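PatF (Prochloron didemni, PDB 4BG2) probably belongs to the prenyltransferase-like proteins of cyanobactin (patellamide) biosynthesis. Local coordinates at residues A[214-219]-A[283-288]. Residues are numbered along the deposited sequence; the frame is centred on the assembly and turned at random.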
loop_
_atom_site.group_PDB
_atom_site.type_symbol
_atom_site.label_atom_id
_atom_site.label_comp_id
_atom_site.label_asym_id
_atom_site.label_seq_id
_atom_site.Cartn_x
_atom_site.Cartn_y
_atom_site.Cartn_z
ATOM N N LYS A 214 14.906 19.929 4.349
ATOM C CA LYS A 214 14.560 21.346 4.163
ATOM C C LYS A 214 13.133 21.721 4.530
ATOM O O LYS A 214 12.886 22.833 4.985
ATOM C CB LYS A 214 14.806 21.763 2.712
ATOM C CG LYS A 214 16.265 21.705 2.292
ATOM C CD LYS A 214 16.383 21.845 0.782
ATOM C CE LYS A 214 17.833 21.990 0.340
ATOM N NZ LYS A 214 17.924 22.211 -1.135
ATOM N N ASN A 215 12.179 20.814 4.316
ATOM C CA ASN A 215 10.784 21.215 4.356
ATOM C C ASN A 215 9.933 20.609 5.459
ATOM O O ASN A 215 8.905 21.168 5.790
ATOM C CB ASN A 215 10.137 20.953 2.988
ATOM C CG ASN A 215 10.885 21.647 1.860
ATOM O OD1 ASN A 215 10.546 22.755 1.483
ATOM N ND2 ASN A 215 11.930 21.021 1.358
ATOM N N LEU A 216 10.305 19.445 5.975
ATOM C CA LEU A 216 9.407 18.730 6.861
ATOM C C LEU A 216 9.795 18.968 8.314
ATOM O O LEU A 216 10.879 19.449 8.599
ATOM C CB LEU A 216 9.379 17.239 6.541
ATOM C CG LEU A 216 8.778 16.852 5.189
ATOM C CD1 LEU A 216 8.637 15.344 5.105
ATOM C CD2 LEU A 216 7.437 17.539 4.924
ATOM N N SER A 217 8.897 18.623 9.226
ATOM C CA SER A 217 9.063 18.990 10.615
ATOM C C SER A 217 10.275 18.295 11.247
ATOM O O SER A 217 10.794 17.295 10.729
ATOM C CB SER A 217 7.811 18.625 11.394
ATOM O OG SER A 217 7.721 17.219 11.545
ATOM N N ARG A 218 10.709 18.826 12.381
ATOM C CA ARG A 218 11.786 18.215 13.151
ATOM C C ARG A 218 11.407 16.803 13.580
ATOM O O ARG A 218 12.233 15.897 13.573
ATOM C CB ARG A 218 12.135 19.086 14.364
ATOM C CG ARG A 218 12.767 20.407 13.939
ATOM C CD ARG A 218 13.225 21.242 15.113
ATOM N NE ARG A 218 12.098 21.830 15.854
ATOM C CZ ARG A 218 11.930 23.128 16.115
ATOM N NH1 ARG A 218 12.809 24.042 15.705
ATOM N NH2 ARG A 218 10.867 23.521 16.809
ATOM N N LYS A 219 10.141 16.606 13.918
ATOM C CA LYS A 219 9.681 15.291 14.342
ATOM C C LYS A 219 9.818 14.262 13.200
ATOM O O LYS A 219 10.278 13.140 13.431
ATOM C CB LYS A 219 8.242 15.373 14.867
ATOM C CG LYS A 219 7.618 14.020 15.169
ATOM C CD LYS A 219 7.486 13.770 16.658
ATOM C CE LYS A 219 7.417 12.274 16.966
ATOM N NZ LYS A 219 8.506 11.387 16.428
ATOM N N VAL A 283 1.195 8.143 8.230
ATOM C CA VAL A 283 0.723 9.270 9.017
ATOM C C VAL A 283 1.107 10.580 8.330
ATOM O O VAL A 283 2.107 10.639 7.644
ATOM C CB VAL A 283 1.267 9.138 10.475
ATOM C CG1 VAL A 283 2.783 9.214 10.528
ATOM C CG2 VAL A 283 0.654 10.181 11.399
ATOM N N THR A 284 0.304 11.621 8.474
ATOM C CA THR A 284 0.679 12.939 7.955
ATOM C C THR A 284 1.654 13.656 8.910
ATOM O O THR A 284 1.707 13.364 10.102
ATOM C CB THR A 284 -0.529 13.858 7.765
ATOM O OG1 THR A 284 -1.123 14.089 9.029
ATOM C CG2 THR A 284 -1.552 13.240 6.795
ATOM N N GLU A 285 2.421 14.583 8.362
ATOM C CA GLU A 285 3.272 15.478 9.160
ATOM C C GLU A 285 2.485 16.089 10.316
ATOM O O GLU A 285 2.931 16.056 11.461
ATOM C CB GLU A 285 3.806 16.609 8.279
ATOM C CG GLU A 285 4.952 17.405 8.910
ATOM C CD GLU A 285 5.466 18.500 8.001
ATOM O OE1 GLU A 285 4.746 18.910 7.059
ATOM O OE2 GLU A 285 6.596 18.959 8.220
ATOM N N THR A 286 1.317 16.644 9.976
ATOM C CA THR A 286 0.421 17.293 10.931
ATOM C C THR A 286 0.040 16.365 12.082
ATOM O O THR A 286 0.055 16.765 13.223
ATOM C CB THR A 286 -0.880 17.742 10.222
ATOM O OG1 THR A 286 -0.576 18.790 9.290
ATOM C CG2 THR A 286 -1.931 18.240 11.244
ATOM N N GLU A 287 -0.314 15.121 11.767
ATOM C CA GLU A 287 -0.729 14.181 12.805
ATOM C C GLU A 287 0.449 13.723 13.664
ATOM O O GLU A 287 0.259 13.356 14.822
ATOM C CB GLU A 287 -1.455 12.992 12.201
ATOM C CG GLU A 287 -1.942 11.973 13.223
ATOM C CD GLU A 287 -3.141 12.450 14.034
ATOM O OE1 GLU A 287 -3.862 13.373 13.593
ATOM O OE2 GLU A 287 -3.351 11.888 15.124
ATOM N N LEU A 288 1.649 13.717 13.099
ATOM C CA LEU A 288 2.868 13.391 13.859
ATOM C C LEU A 288 3.242 14.435 14.907
ATOM O O LEU A 288 3.985 14.128 15.828
ATOM C CB LEU A 288 4.078 13.242 12.943
ATOM C CG LEU A 288 4.619 11.848 12.679
ATOM C CD1 LEU A 288 5.947 11.999 11.943
ATOM C CD2 LEU A 288 4.806 11.025 13.956
#
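One weak polar link joins E285 to S217: E285 OE2 lies 2.5 Å from S217 N, but the N-H points well off the oxygen, at an angle of 121°. The short distance joined to a bent angle makes this bond a poor one, and its details are doubtful. E285 reaches there because CG stands anti to the backbone N (chi1 -166°) and the chain runs straight on to its carboxylate. The hydroxyl of S217 serves its own helix instead, with OG accepting from V220 N as an N-cap.

Van der Waals contacts surround the link, carbons of L216 and S217 lying against the carboxylate oxygens. L216 CD2 rests 3.7 Å from E285 OE1. S217 CB sits 3.4 Å from E285 OE2. Further along, the aliphatic chain of K219 passes L288 at about a right angle, its CG 4.2 Å from L288 CD1. K219 CD also comes within 3.6 Å of L288 O. Shortening E285 to an alanine is likely to leave S217 N without its carboxylate mate and to open a gap beside L216.

This surface contact ties the turn between helices 206-215 and 218-223 to the short, weakly bonded helix 285-288 next to barrel strand 276-284, with T284 capping E287 N; L288 also packs on V220, I223 and, in strand 242-247, F245.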